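Local coordinates for protein of unknown function VPA0982 (Vibrio parahaemolyticus, PDB 2QIP), which is of unknown function but belongs to the NYN family of the PIN clan and may, like its relatives, act as an RNA nuclease, at residues R64-H67 / H68-G72. Sequence-based numbering, arbitrary orientation.
Sequences RQFH and HILRG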
ATOM      1  N   ARG A  64      20.841   9.314  11.580  1.00 19.17           N
ATOM      2  CA  ARG A  64      21.194  10.220  10.504  1.00 19.25           C
ATOM      3  C   ARG A  64      22.467   9.767   9.782  1.00 18.93           C
ATOM      4  O   ARG A  64      22.552   9.877   8.564  1.00 18.46           O
ATOM      5  CB  ARG A  64      21.335  11.650  11.032  1.00 19.82           C
ATOM      6  CG  ARG A  64      20.032  12.153  11.620  1.00 21.57           C
ATOM      7  CD  ARG A  64      20.082  13.642  11.930  1.00 24.96           C
ATOM      8  NE  ARG A  64      19.485  14.286  10.767  1.00 32.25           N
ATOM      9  CZ  ARG A  64      20.143  14.941   9.821  1.00 34.83           C
ATOM     10  NH1 ARG A  64      19.460  15.434   8.798  1.00 36.02           N
ATOM     11  NH2 ARG A  64      21.456  15.134   9.902  1.00 35.45           N
ATOM     12  N   GLN A  65      23.450   9.276  10.534  1.00 19.21           N
ATOM     13  CA  GLN A  65      24.670   8.744   9.922  1.00 20.09           C
ATOM     14  C   GLN A  65      24.394   7.511   9.040  1.00 19.37           C
ATOM     15  O   GLN A  65      24.942   7.398   7.937  1.00 20.32           O
ATOM     16  CB  GLN A  65      25.735   8.445  10.986  1.00 20.98           C
ATOM     17  CG  GLN A  65      27.023   7.799  10.443  1.00 24.75           C
ATOM     18  CD  GLN A  65      27.767   8.663   9.424  1.00 25.83           C
ATOM     19  OE1 GLN A  65      27.456   9.843   9.227  1.00 32.32           O
ATOM     20  NE2 GLN A  65      28.769   8.071   8.777  1.00 32.67           N
ATOM     21  N   PHE A  66      23.546   6.613   9.532  1.00 18.62           N
ATOM     22  CA  PHE A  66      23.091   5.457   8.744  1.00 17.95           C
ATOM     23  C   PHE A  66      22.447   5.934   7.431  1.00 18.11           C
ATOM     24  O   PHE A  66      22.780   5.441   6.352  1.00 17.26           O
ATOM     25  CB  PHE A  66      22.134   4.604   9.577  1.00 18.35           C
ATOM     26  CG  PHE A  66      21.418   3.537   8.790  1.00 18.51           C
ATOM     27  CD1 PHE A  66      22.114   2.521   8.128  1.00 19.58           C
ATOM     28  CD2 PHE A  66      20.037   3.538   8.742  1.00 19.49           C
ATOM     29  CE1 PHE A  66      21.422   1.541   7.424  1.00 20.50           C
ATOM     30  CE2 PHE A  66      19.350   2.563   8.042  1.00 20.12           C
ATOM     31  CZ  PHE A  66      20.049   1.565   7.391  1.00 20.20           C
ATOM     32  N   HIS A  67      21.572   6.933   7.497  1.00 17.71           N
ATOM     33  CA  HIS A  67      21.000   7.434   6.249  1.00 17.30           C
ATOM     34  C   HIS A  67      22.051   8.015   5.325  1.00 17.60           C
ATOM     35  O   HIS A  67      22.000   7.833   4.113  1.00 17.63           O
ATOM     36  CB  HIS A  67      19.901   8.461   6.506  1.00 17.14           C
ATOM     37  CG  HIS A  67      18.774   7.927   7.332  1.00 18.67           C
ATOM     38  ND1 HIS A  67      17.944   8.739   8.075  1.00 19.65           N
ATOM     39  CD2 HIS A  67      18.366   6.658   7.565  1.00 19.35           C
ATOM     40  CE1 HIS A  67      17.064   7.995   8.719  1.00 20.80           C
ATOM     41  NE2 HIS A  67      17.290   6.730   8.419  1.00 20.53           N
ATOM     42  N   HIS A  68      23.024   8.710   5.902  1.00 17.84           N
ATOM     43  CA  HIS A  68      24.106   9.254   5.111  1.00 18.66           C
ATOM     44  C   HIS A  68      24.881   8.127   4.416  1.00 17.98           C
ATOM     45  O   HIS A  68      25.225   8.250   3.239  1.00 18.21           O
ATOM     46  CB  HIS A  68      25.030  10.059   6.033  1.00 19.65           C
ATOM     47  CG  HIS A  68      26.210  10.666   5.341  1.00 22.35           C
ATOM     48  ND1 HIS A  68      26.094  11.684   4.420  1.00 25.05           N
ATOM     49  CD2 HIS A  68      27.532  10.392   5.436  1.00 24.57           C
ATOM     50  CE1 HIS A  68      27.297  12.019   3.983  1.00 26.03           C
ATOM     51  NE2 HIS A  68      28.187  11.246   4.579  1.00 25.88           N
ATOM     52  N   ILE A  69      25.135   7.036   5.134  1.00 17.68           N
ATOM     53  CA  ILE A  69      25.799   5.869   4.531  1.00 18.11           C
ATOM     54  C   ILE A  69      24.975   5.344   3.348  1.00 17.70           C
ATOM     55  O   ILE A  69      25.519   5.102   2.258  1.00 17.70           O
ATOM     56  CB  ILE A  69      26.049   4.777   5.573  1.00 18.89           C
ATOM     57  CG1 ILE A  69      27.157   5.233   6.540  1.00 21.14           C
ATOM     58  CG2 ILE A  69      26.386   3.431   4.891  1.00 20.35           C
ATOM     59  CD1 ILE A  69      27.293   4.368   7.769  1.00 25.08           C
ATOM     60  N   LEU A  70      23.663   5.209   3.543  1.00 16.68           N
ATOM     61  CA  LEU A  70      22.824   4.710   2.447  1.00 15.75           C
ATOM     62  C   LEU A  70      22.901   5.578   1.205  1.00 16.11           C
ATOM     63  O   LEU A  70      22.929   5.061   0.097  1.00 15.77           O
ATOM     64  CB  LEU A  70      21.378   4.598   2.881  1.00 15.88           C
ATOM     65  CG  LEU A  70      21.056   3.580   3.967  1.00 16.58           C
ATOM     66  CD1 LEU A  70      19.568   3.598   4.278  1.00 17.53           C
ATOM     67  CD2 LEU A  70      21.530   2.169   3.596  1.00 19.21           C
ATOM     68  N   ARG A  71      22.894   6.899   1.382  1.00 16.39           N
ATOM     69  CA  ARG A  71      23.001   7.785   0.231  1.00 17.53           C
ATOM     70  C   ARG A  71      24.331   7.567  -0.484  1.00 18.07           C
ATOM     71  O   ARG A  71      24.379   7.544  -1.714  1.00 18.90           O
ATOM     72  CB  ARG A  71      22.827   9.252   0.641  1.00 17.30           C
ATOM     73  CG  ARG A  71      21.461   9.585   1.226  1.00 17.93           C
ATOM     74  CD  ARG A  71      21.287  11.083   1.530  1.00 18.33           C
ATOM     75  NE  ARG A  71      20.067  11.235   2.301  1.00 18.70           N
ATOM     76  CZ  ARG A  71      20.035  11.343   3.623  1.00 18.25           C
ATOM     77  NH1 ARG A  71      21.168  11.418   4.325  1.00 21.38           N
ATOM     78  NH2 ARG A  71      18.872  11.400   4.248  1.00 18.89           N
ATOM     79  N   GLY A  72      25.387   7.365   0.304  1.00 18.69           N
ATOM     80  CA  GLY A  72      26.722   7.067  -0.226  1.00 19.04           C
ATOM     81  C   GLY A  72      26.806   5.786  -1.035  1.00 19.29           C
ATOM     82  O   GLY A  72      27.550   5.700  -2.012  1.00 20.38           O
TER
HETATM   83  O   HOH W   1      21.208  11.835   7.307  1.00 24.42           O
HETATM   84  O   HOH W   2      18.364  11.626   7.578  1.00 26.32           O
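Phe66 with Leu70 and His67 with Arg71 meet as i to i+4 neighbours along helix 61-73, which links strands 46-55 and 76-79. Four backbone hydrogen bonds carry the turn, from His68 N to Arg64 O through to Arg71 N on His67 O (3.0 Å). Leu70 lays CD1 over one face of the Phe66 ring, a CH-pi contact with CD1 4.1 Å from the ring centroid and 26° off its normal. Phe66 CG stands anti to the backbone N (chi1 170°), which sends the ring along the helix toward Leu70. The extended Arg71 chain runs back over the preceding turn, its CG 3.4 Å from His67 O and its NH2 near His67 CB. The guanidinium binds two waters in its own plane. One accepts from Arg71 NH1 and donates to Arg64 O (2.7 Å), giving that carbonyl a second partner besides His68 N; the other lies in the plane of the His67 ring at ND1 (3.0 Å) and bonds weakly to Arg71 NH2. The Gln65 chain bends at chi2 (61°), bringing OE1 to 3.8 Å from His68 CD2 and NE2 beside Ile69 CG1. His67 and Leu70 are buried against both strands, touching Leu79 and Ala55, and Val77 and Ala53, respectively. Such packing is characteristic of the crossover helix in a beta-alpha-beta unit, here at the edge of a PIN-like parallel sheet, where 76-79 is the outermost strand within the chain.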